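Local coordinates for protein mandelate racemase/muconate lactonizing enzyme (Polaromonas sp., PDB 2OG9) that probably catalyses racemisation or a related reaction at a carbon beside a carboxylate, as a TIM-barrel member of the mandelate racemase branch of the enolase superfamily, at residues 192-197 against 227-232; 243-248 against 270-275; 347-350 against 355-358; 285-290 against 296-301. All blocks are in the same frame, centred on the assembly; numbering follows the deposited sequence.

How the interactions relate
All four interactions lie in the C-terminal barrel domain, and along the chain they follow the order 1, 2, 4, 3. Interaction 1 packs helix 190-204 on helix 220-230 at the outside of the barrel, its centre about 26 Å from that of interaction 2. Interactions 2 and 4 are close neighbours, their centres about 13 Å apart: helix 270-278 serves both, since His273 on it packs against Leu285, Pro287 and Ile301. Interaction 3 is a small hairpin about 31 Å from interaction 2, centre to centre, on the other side of the chain's centre. The contacts thus join helix to helix, turn to helix, helix to strand end and loop, and strand to strand within one domain.

Interaction 1. Residues 192-197 against 227-232; sequences LDIARV and CRIFEP
Val197, which faces Phe230 across the contact, gives its backbone N to Asp193 O at 2.8 Å, a regular helical bond that holds the turn carrying this side chain. Between the segments the contact itself is wholly apolar. Val197 CG2 rests 3.9 Å from Phe230 CE1, approaching the ring obliquely. One turn back, Ile194 meets Ile229: its CD1 methyl lies 3.4 Å from Ile229 CG2 and equally near Ile229 CD1, pairs tighter than ordinary van der Waals contact, the two side chains crossing at about a right angle. With CG1 of Ile194 anti to its carbonyl carbon (chi1 -58°) and the chain extended beyond it, CD1 is carried over to the neighbouring helix. An alanine in place of Ile194 would lose the whole branched end, CG1, CG2 and CD1, and is likely to leave a gap beside Ile229. These are adjacent helices on the outside of the TIM barrel, 190-204 and 220-230; Phe230 also touches Ile238 of the barrel strand 238-239, while Arg228 reaches outward to a salt bridge with Asp258 of a second subunit. Branched side chains and one aromatic ring hold the pair by shape and exclusion of water, with Ile229 at the solvent-exposed margin.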
# COMPACT_ATOMS: atom_id res chain seq x y z
N LEU A 192 16.44 24.59 29.90
CA LEU A 192 16.68 24.08 31.25
C LEU A 192 16.94 22.58 31.23
O LEU A 192 17.92 22.11 31.82
CB LEU A 192 15.47 24.37 32.15
CG LEU A 192 15.54 25.62 33.05
CD1 LEU A 192 16.63 25.42 34.09
CD2 LEU A 192 15.81 26.86 32.21
N ASP A 193 16.08 21.83 30.56
CA ASP A 193 16.25 20.38 30.48
C ASP A 193 17.62 20.07 29.89
O ASP A 193 18.39 19.29 30.46
CB ASP A 193 15.17 19.74 29.61
CG ASP A 193 13.78 19.90 30.20
OD1 ASP A 193 13.65 19.79 31.44
OD2 ASP A 193 12.83 20.12 29.43
N ILE A 194 17.92 20.68 28.75
CA ILE A 194 19.20 20.46 28.09
C ILE A 194 20.35 20.73 29.05
O ILE A 194 21.37 20.03 29.04
CB ILE A 194 19.34 21.35 26.85
CG1 ILE A 194 18.19 21.07 25.88
CG2 ILE A 194 20.68 21.08 26.16
CD1 ILE A 194 18.25 21.86 24.60
N ALA A 195 20.19 21.75 29.89
CA ALA A 195 21.22 22.12 30.86
C ALA A 195 21.32 21.04 31.94
O ALA A 195 22.42 20.57 32.26
CB ALA A 195 20.88 23.47 31.49
N ARG A 196 20.17 20.66 32.49
CA ARG A 196 20.12 19.64 33.53
C ARG A 196 20.70 18.31 33.06
O ARG A 196 21.48 17.67 33.78
CB ARG A 196 18.68 19.45 34.00
CG ARG A 196 18.12 20.66 34.73
CD ARG A 196 16.60 20.62 34.85
NE ARG A 196 16.12 19.53 35.69
CZ ARG A 196 16.33 19.44 37.00
NH1 ARG A 196 17.03 20.38 37.63
NH2 ARG A 196 15.85 18.41 37.69
N VAL A 197 20.34 17.89 31.85
CA VAL A 197 20.84 16.64 31.29
C VAL A 197 22.34 16.74 31.04
O VAL A 197 23.09 15.79 31.27
CB VAL A 197 20.13 16.27 29.97
CG1 VAL A 197 20.75 15.01 29.37
CG2 VAL A 197 18.65 16.05 30.22
N CYS A 227 14.38 16.37 20.30
CA CYS A 227 15.02 15.11 19.94
C CYS A 227 16.29 15.42 19.15
O CYS A 227 17.32 14.77 19.34
CB CYS A 227 14.08 14.24 19.09
SG CYS A 227 12.72 13.48 20.03
N ARG A 228 16.21 16.42 18.28
CA ARG A 228 17.36 16.82 17.47
C ARG A 228 18.54 17.18 18.38
O ARG A 228 19.66 16.72 18.17
CB ARG A 228 16.99 18.04 16.62
CG ARG A 228 18.11 18.56 15.72
CD ARG A 228 18.52 17.52 14.69
NE ARG A 228 17.44 17.23 13.75
CZ ARG A 228 17.46 16.21 12.89
NH1 ARG A 228 18.50 15.39 12.85
NH2 ARG A 228 16.43 16.01 12.08
N ILE A 229 18.26 18.00 19.38
CA ILE A 229 19.29 18.44 20.32
C ILE A 229 19.86 17.28 21.13
O ILE A 229 21.07 17.22 21.36
CB ILE A 229 18.71 19.50 21.29
CG1 ILE A 229 18.23 20.72 20.50
CG2 ILE A 229 19.78 19.91 22.30
CD1 ILE A 229 17.41 21.70 21.31
N PHE A 230 19.00 16.36 21.56
CA PHE A 230 19.45 15.22 22.37
C PHE A 230 20.25 14.17 21.61
O PHE A 230 20.94 13.36 22.23
CB PHE A 230 18.25 14.54 23.04
CG PHE A 230 17.72 15.27 24.25
CD1 PHE A 230 18.58 15.67 25.27
CD2 PHE A 230 16.36 15.54 24.38
CE1 PHE A 230 18.10 16.32 26.41
CE2 PHE A 230 15.86 16.19 25.51
CZ PHE A 230 16.73 16.57 26.53
N GLU A 231 20.17 14.17 20.28
CA GLU A 231 20.88 13.18 19.47
C GLU A 231 22.34 12.92 19.87
O GLU A 231 22.75 11.77 20.02
CB GLU A 231 20.83 13.56 17.99
CG GLU A 231 19.53 13.25 17.27
CD GLU A 231 19.38 11.78 16.89
OE1 GLU A 231 19.26 10.93 17.79
OE2 GLU A 231 19.38 11.48 15.68
N PRO A 232 23.14 13.99 20.03
CA PRO A 232 24.55 13.82 20.41
C PRO A 232 24.75 13.15 21.77
O PRO A 232 25.78 12.52 22.01
CB PRO A 232 25.08 15.25 20.40
CG PRO A 232 24.22 15.94 19.40
CD PRO A 232 22.85 15.41 19.75

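Interaction 2. Residues 243-248 against 270-275; sequences DAYDHE and AAEHGD
Two side-chain hydrogen bonds, from Tyr245 to Glu272 and from His247 to Asp275, make this a polar contact between the turn and first residue of barrel helix 247-256 and the start of helix 270-278. Tyr245 donates its phenol proton to Glu272 OE2 at 2.9 Å. The carboxylate oxygen lies at the ring edge, near the ring plane, and receives the hydroxyl on its syn side, somewhat out of the carboxylate plane, while ring and carboxylate are turned 65° against each other. The other oxygen of Glu272, OE1, accepts from the backbone N of Thr268, so both ends of this carboxylate are held. One turn further along the helix, Asp275 OD2 accepts from His247 ND1 at 2.8 Å. The acceptor sits in the plane of the imidazole but is approached from above its own carboxylate plane, and the bond is bent, with an N-H...O angle of 134°. Asp275 CG is anti to the backbone N (chi1 -162°), which turns the carboxylate to meet the ring. The loop is held in shape by a type I turn from Asp243 to Asp246, and by an Asx turn in which Tyr245 N donates to Asp243 OD2 at 2.8 Å. Asp275 OD1 also forms a salt bridge with Arg278. Sharing its charge between that guanidinium and the imidazole N-H, the Asp275 carboxylate is likely to stay ionised and to fix the rotation of the His247 ring.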
# COMPACT_ATOMS: atom_id res chain seq x y z
N ASP A 243 1.86 12.92 22.96
CA ASP A 243 0.66 12.34 23.55
C ASP A 243 0.74 10.83 23.31
O ASP A 243 1.08 10.39 22.21
CB ASP A 243 -0.60 12.88 22.88
CG ASP A 243 -1.87 12.21 23.38
OD1 ASP A 243 -2.32 12.54 24.50
OD2 ASP A 243 -2.40 11.34 22.67
N ALA A 244 0.42 10.06 24.33
CA ALA A 244 0.47 8.60 24.25
C ALA A 244 -0.27 8.01 23.05
O ALA A 244 0.07 6.93 22.57
CB ALA A 244 -0.09 8.00 25.54
N TYR A 245 -1.26 8.74 22.55
CA TYR A 245 -2.04 8.24 21.42
C TYR A 245 -1.66 8.77 20.04
O TYR A 245 -2.29 8.41 19.05
CB TYR A 245 -3.53 8.49 21.70
CG TYR A 245 -4.05 7.59 22.80
CD1 TYR A 245 -4.49 6.30 22.51
CD2 TYR A 245 -3.99 7.98 24.13
CE1 TYR A 245 -4.86 5.42 23.53
CE2 TYR A 245 -4.36 7.11 25.16
CZ TYR A 245 -4.79 5.83 24.85
OH TYR A 245 -5.13 4.96 25.85
N ASP A 246 -0.63 9.61 19.98
CA ASP A 246 -0.18 10.15 18.70
C ASP A 246 0.80 9.17 18.06
O ASP A 246 2.01 9.41 18.02
CB ASP A 246 0.49 11.52 18.90
CG ASP A 246 0.84 12.19 17.59
OD1 ASP A 246 0.48 11.63 16.53
OD2 ASP A 246 1.48 13.26 17.61
N HIS A 247 0.27 8.06 17.56
CA HIS A 247 1.09 7.02 16.95
C HIS A 247 1.86 7.46 15.71
O HIS A 247 3.02 7.10 15.53
CB HIS A 247 0.19 5.81 16.64
CG HIS A 247 -0.43 5.20 17.86
ND1 HIS A 247 -1.59 4.46 17.82
CD2 HIS A 247 -0.04 5.21 19.16
CE1 HIS A 247 -1.89 4.05 19.04
NE2 HIS A 247 -0.96 4.49 19.87
N GLU A 248 1.21 8.24 14.84
CA GLU A 248 1.87 8.73 13.64
C GLU A 248 3.01 9.65 14.06
O GLU A 248 4.09 9.61 13.46
CB GLU A 248 0.90 9.51 12.76
CG GLU A 248 0.01 8.65 11.89
CD GLU A 248 -0.79 9.47 10.90
OE1 GLU A 248 -0.19 10.31 10.20
OE2 GLU A 248 -2.02 9.26 10.81
N ALA A 270 -4.33 -4.74 24.76
CA ALA A 270 -3.47 -5.35 23.76
C ALA A 270 -3.73 -4.67 22.41
O ALA A 270 -2.81 -4.45 21.63
CB ALA A 270 -3.76 -6.85 23.65
N ALA A 271 -4.99 -4.34 22.16
CA ALA A 271 -5.37 -3.68 20.92
C ALA A 271 -4.67 -2.33 20.72
O ALA A 271 -4.23 -2.02 19.61
CB ALA A 271 -6.89 -3.50 20.86
N GLU A 272 -4.57 -1.53 21.77
CA GLU A 272 -3.90 -0.23 21.66
C GLU A 272 -2.41 -0.41 21.36
O GLU A 272 -1.84 0.34 20.57
CB GLU A 272 -4.07 0.59 22.94
CG GLU A 272 -5.52 0.89 23.32
CD GLU A 272 -5.62 1.91 24.45
OE1 GLU A 272 -4.87 1.79 25.43
OE2 GLU A 272 -6.46 2.84 24.35
N HIS A 273 -1.79 -1.40 22.00
CA HIS A 273 -0.37 -1.67 21.77
C HIS A 273 -0.19 -2.18 20.35
O HIS A 273 0.82 -1.91 19.70
CB HIS A 273 0.14 -2.72 22.76
CG HIS A 273 0.53 -2.15 24.09
ND1 HIS A 273 1.76 -1.57 24.33
CD2 HIS A 273 -0.18 -2.00 25.24
CE1 HIS A 273 1.79 -1.10 25.56
NE2 HIS A 273 0.63 -1.35 26.13
N GLY A 274 -1.18 -2.92 19.86
CA GLY A 274 -1.12 -3.44 18.51
C GLY A 274 -1.11 -2.30 17.51
O GLY A 274 -0.40 -2.34 16.52
N ASP A 275 -1.90 -1.26 17.79
CA ASP A 275 -1.99 -0.12 16.90
C ASP A 275 -0.65 0.61 16.89
O ASP A 275 -0.13 0.99 15.84
CB ASP A 275 -3.11 0.81 17.36
CG ASP A 275 -3.56 1.77 16.27
OD1 ASP A 275 -3.81 1.31 15.14
OD2 ASP A 275 -3.66 2.99 16.55

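Interaction 3. Residues 347-350 against 355-358; sequences RIEI and MLVP
Ile348 reaches the facing segment with two separate branches. Its CD1 methyl lies 3.8 Å from Pro358 CG, and its CG2 methyl 3.9 Å from Met355 CB, each pair of side chains meeting at a slant. CG1 stands beside the backbone N (chi1 -62°) and CG2 beside the carbonyl carbon, which lets one isoleucine span both partners. Met318 of helix 318-326 lies against both Ile348 and Met355, a selenomethionine.

Glu349 is tied by its backbone at both ends. Its N gives a hydrogen bond of 2.9 Å to a water, and the water in turn donates a hydrogen bond to Leu356 O at 2.6 Å, so the two main chains are bridged here by solvent. Its carbonyl is gripped directly: Leu356 N donates to Glu349 O at 2.8 Å in a nearly straight bond, and Met355 CA adds a C-H...O contact to Glu349 O at 3.3 Å. The segments belong to a beta hairpin in which strands 350-351 and 354-356 run antiparallel, forming one margin of a four-strand mixed sheet; beyond Met355 that sheet continues into strand 148-152 through a backbone hydrogen bond with Val149. The Glu349 side chain runs alongside that of Leu356 and points the same way, its CD 3.9 Å from Leu356 CD1.

Ile350 forms the antiparallel non-hydrogen-bonded pair with Met355, both side chains rising from the same face of the sheet. With CG1 between N and carbonyl carbon (chi1 63°), its CG2 methyl is left beside the backbone N, where it meets Met355 CB at 3.8 Å, and the side chain also touches Arg176, Ile178 and His336.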
# COMPACT_ATOMS: atom_id res chain seq x y z
N ARG A 347 11.71 -8.37 48.92
CA ARG A 347 12.40 -7.26 48.27
C ARG A 347 13.19 -7.71 47.05
O ARG A 347 13.61 -8.86 46.95
CB ARG A 347 13.35 -6.57 49.26
CG ARG A 347 12.67 -5.86 50.42
CD ARG A 347 12.03 -4.56 49.96
NE ARG A 347 11.41 -3.82 51.06
CZ ARG A 347 10.25 -4.13 51.62
NH1 ARG A 347 9.55 -5.18 51.21
NH2 ARG A 347 9.77 -3.38 52.61
N ILE A 348 13.39 -6.77 46.13
CA ILE A 348 14.16 -7.04 44.92
C ILE A 348 15.62 -6.69 45.20
O ILE A 348 15.90 -5.71 45.89
CB ILE A 348 13.67 -6.16 43.74
CG1 ILE A 348 12.21 -6.48 43.41
CG2 ILE A 348 14.56 -6.37 42.53
CD1 ILE A 348 11.98 -7.89 42.90
N GLU A 349 16.53 -7.50 44.68
CA GLU A 349 17.95 -7.24 44.90
C GLU A 349 18.58 -6.73 43.62
O GLU A 349 18.27 -7.22 42.53
CB GLU A 349 18.65 -8.53 45.33
CG GLU A 349 19.97 -8.30 46.04
CD GLU A 349 20.55 -9.58 46.60
OE1 GLU A 349 19.78 -10.38 47.16
OE2 GLU A 349 21.78 -9.78 46.49
N ILE A 350 19.45 -5.74 43.74
CA ILE A 350 20.13 -5.19 42.58
C ILE A 350 21.64 -5.25 42.77
O ILE A 350 22.14 -5.08 43.88
CB ILE A 350 19.73 -3.72 42.30
CG1 ILE A 350 20.17 -2.83 43.46
CG2 ILE A 350 18.23 -3.62 42.06
CD1 ILE A 350 20.03 -1.35 43.18
N MSE A 355 18.85 -6.03 38.16
CA MSE A 355 18.07 -6.48 39.30
C MSE A 355 17.92 -7.98 39.13
O MSE A 355 17.67 -8.47 38.03
CB MSE A 355 16.70 -5.80 39.37
CG MSE A 355 15.79 -5.95 38.17
SE MSE A 355 13.98 -5.32 38.60
CE MSE A 355 14.38 -3.44 38.96
N LEU A 356 18.09 -8.72 40.23
CA LEU A 356 17.99 -10.17 40.19
C LEU A 356 16.55 -10.63 40.09
O LEU A 356 15.66 -10.08 40.74
CB LEU A 356 18.62 -10.79 41.45
CG LEU A 356 20.09 -10.46 41.77
CD1 LEU A 356 20.52 -11.23 43.02
CD2 LEU A 356 20.97 -10.83 40.59
N VAL A 357 16.32 -11.63 39.26
CA VAL A 357 14.99 -12.18 39.12
C VAL A 357 14.79 -13.06 40.34
O VAL A 357 15.61 -13.93 40.62
CB VAL A 357 14.88 -13.04 37.85
CG1 VAL A 357 13.51 -13.69 37.78
CG2 VAL A 357 15.12 -12.17 36.62
N PRO A 358 13.72 -12.83 41.12
CA PRO A 358 13.44 -13.63 42.31
C PRO A 358 13.40 -15.12 41.97
O PRO A 358 12.98 -15.49 40.88
CB PRO A 358 12.09 -13.10 42.78
CG PRO A 358 12.15 -11.67 42.40
CD PRO A 358 12.75 -11.72 41.00
O HOH W 1 15.61 -9.90 43.34

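Interaction 4. Residues 285-290 against 296-301; sequences LMPDAP and TPFLKI
The ring of Phe298 lies against the chain from Pro287 to Ala289, with CD1 and CE1 as the main ring atoms that touch it. Pro287 comes at the ring obliquely, its CG only 3.4 Å from Phe298 CE1, while the next carbon round, CD1, stands 3.8 Å from Ala289 CB and 3.7 Å from Ala289 N. The phenyl group reaches this spot because CG is anti to the backbone N (chi1 -178°), swinging the ring from helix 295-307 toward the loop. Ile301, one turn later, works on the neighbouring stretch: its CG2 methyl meets Leu285 CD2 at 3.6 Å, the two side chains crossing at about a right angle, and the same methyl lies 4.1 Å from Pro287 CB. Pro287 thus touches both the ring and the methyl. The contact belongs to a beta-alpha-beta crossover of the barrel, in which helix 295-307 follows strand 284-285 and leads to the parallel strand 311-312. Leu324 of helix 318-326 touches both Ala289 and Phe298, and His273 of helix 270-278 packs on Pro287 and Ile301 from its own helix. Substituting Phe298 by alanine would remove the ring and probably open a gap between Pro287 and Ala289 and the helix. All six touching residues are buried, and with carbon meeting carbon almost throughout, between these two segments the helix is held against the strand end and the loop after it by close apolar packing.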
# COMPACT_ATOMS: atom_id res chain seq x y z
N LEU A 285 8.99 -0.77 23.56
CA LEU A 285 7.58 -0.78 23.93
C LEU A 285 7.52 -0.88 25.45
O LEU A 285 8.25 -1.67 26.06
CB LEU A 285 6.87 -1.98 23.29
CG LEU A 285 5.34 -1.97 23.42
CD1 LEU A 285 4.76 -0.83 22.58
CD2 LEU A 285 4.79 -3.31 22.94
N MSE A 286 6.65 -0.09 26.07
CA MSE A 286 6.56 -0.09 27.53
C MSE A 286 5.21 -0.50 28.10
O MSE A 286 4.52 0.30 28.74
CB MSE A 286 6.95 1.29 28.06
CG MSE A 286 8.32 1.73 27.59
SE MSE A 286 8.87 3.38 28.43
CE MSE A 286 9.40 2.70 30.18
N PRO A 287 4.82 -1.76 27.88
CA PRO A 287 3.53 -2.24 28.40
C PRO A 287 3.57 -2.31 29.92
O PRO A 287 4.63 -2.54 30.51
CB PRO A 287 3.40 -3.61 27.74
CG PRO A 287 4.81 -4.08 27.66
CD PRO A 287 5.55 -2.84 27.19
N ASP A 288 2.42 -2.09 30.53
CA ASP A 288 2.26 -2.12 31.98
C ASP A 288 1.25 -3.24 32.23
O ASP A 288 0.06 -3.06 31.97
CB ASP A 288 1.72 -0.76 32.46
CG ASP A 288 1.48 -0.70 33.95
OD1 ASP A 288 1.19 -1.75 34.57
OD2 ASP A 288 1.56 0.41 34.51
N ALA A 289 1.71 -4.39 32.72
CA ALA A 289 0.83 -5.53 32.95
C ALA A 289 -0.48 -5.20 33.68
O ALA A 289 -1.56 -5.42 33.15
CB ALA A 289 1.59 -6.64 33.69
N PRO A 290 -0.40 -4.66 34.91
CA PRO A 290 -1.62 -4.32 35.64
C PRO A 290 -2.54 -3.38 34.87
O PRO A 290 -3.77 -3.52 34.90
CB PRO A 290 -1.09 -3.67 36.92
CG PRO A 290 0.21 -4.36 37.14
CD PRO A 290 0.80 -4.41 35.74
N THR A 296 -1.89 -12.18 31.20
CA THR A 296 -2.44 -12.77 29.99
C THR A 296 -2.39 -11.79 28.81
O THR A 296 -1.83 -12.12 27.76
CB THR A 296 -3.88 -13.30 30.23
OG1 THR A 296 -3.81 -14.46 31.08
CG2 THR A 296 -4.55 -13.67 28.92
N PRO A 297 -2.96 -10.58 28.95
CA PRO A 297 -2.88 -9.67 27.79
C PRO A 297 -1.45 -9.17 27.56
O PRO A 297 -1.05 -8.90 26.42
CB PRO A 297 -3.87 -8.55 28.14
CG PRO A 297 -4.00 -8.62 29.64
CD PRO A 297 -3.96 -10.10 29.92
N PHE A 298 -0.67 -9.07 28.63
CA PHE A 298 0.72 -8.64 28.53
C PHE A 298 1.51 -9.61 27.64
O PHE A 298 2.32 -9.19 26.83
CB PHE A 298 1.37 -8.57 29.92
CG PHE A 298 2.80 -8.08 29.90
CD1 PHE A 298 3.11 -6.77 30.24
CD2 PHE A 298 3.84 -8.93 29.52
CE1 PHE A 298 4.42 -6.31 30.21
CE2 PHE A 298 5.16 -8.47 29.48
CZ PHE A 298 5.44 -7.16 29.83
N LEU A 299 1.27 -10.91 27.81
CA LEU A 299 1.98 -11.90 27.00
C LEU A 299 1.61 -11.77 25.53
O LEU A 299 2.46 -11.98 24.66
CB LEU A 299 1.66 -13.32 27.50
CG LEU A 299 2.19 -13.63 28.90
CD1 LEU A 299 1.80 -15.04 29.28
CD2 LEU A 299 3.71 -13.46 28.93
N LYS A 300 0.36 -11.43 25.24
CA LYS A 300 -0.05 -11.26 23.85
C LYS A 300 0.69 -10.07 23.26
O LYS A 300 1.14 -10.10 22.11
CB LYS A 300 -1.57 -11.06 23.77
CG LYS A 300 -2.35 -12.27 24.23
CD LYS A 300 -3.85 -12.01 24.30
CE LYS A 300 -4.59 -13.25 24.78
NZ LYS A 300 -6.05 -12.99 25.00
N ILE A 301 0.82 -9.01 24.06
CA ILE A 301 1.51 -7.81 23.63
C ILE A 301 2.99 -8.12 23.40
O ILE A 301 3.57 -7.68 22.41
CB ILE A 301 1.36 -6.69 24.68
CG1 ILE A 301 -0.11 -6.26 24.77
CG2 ILE A 301 2.23 -5.48 24.31
CD1 ILE A 301 -0.43 -5.45 26.00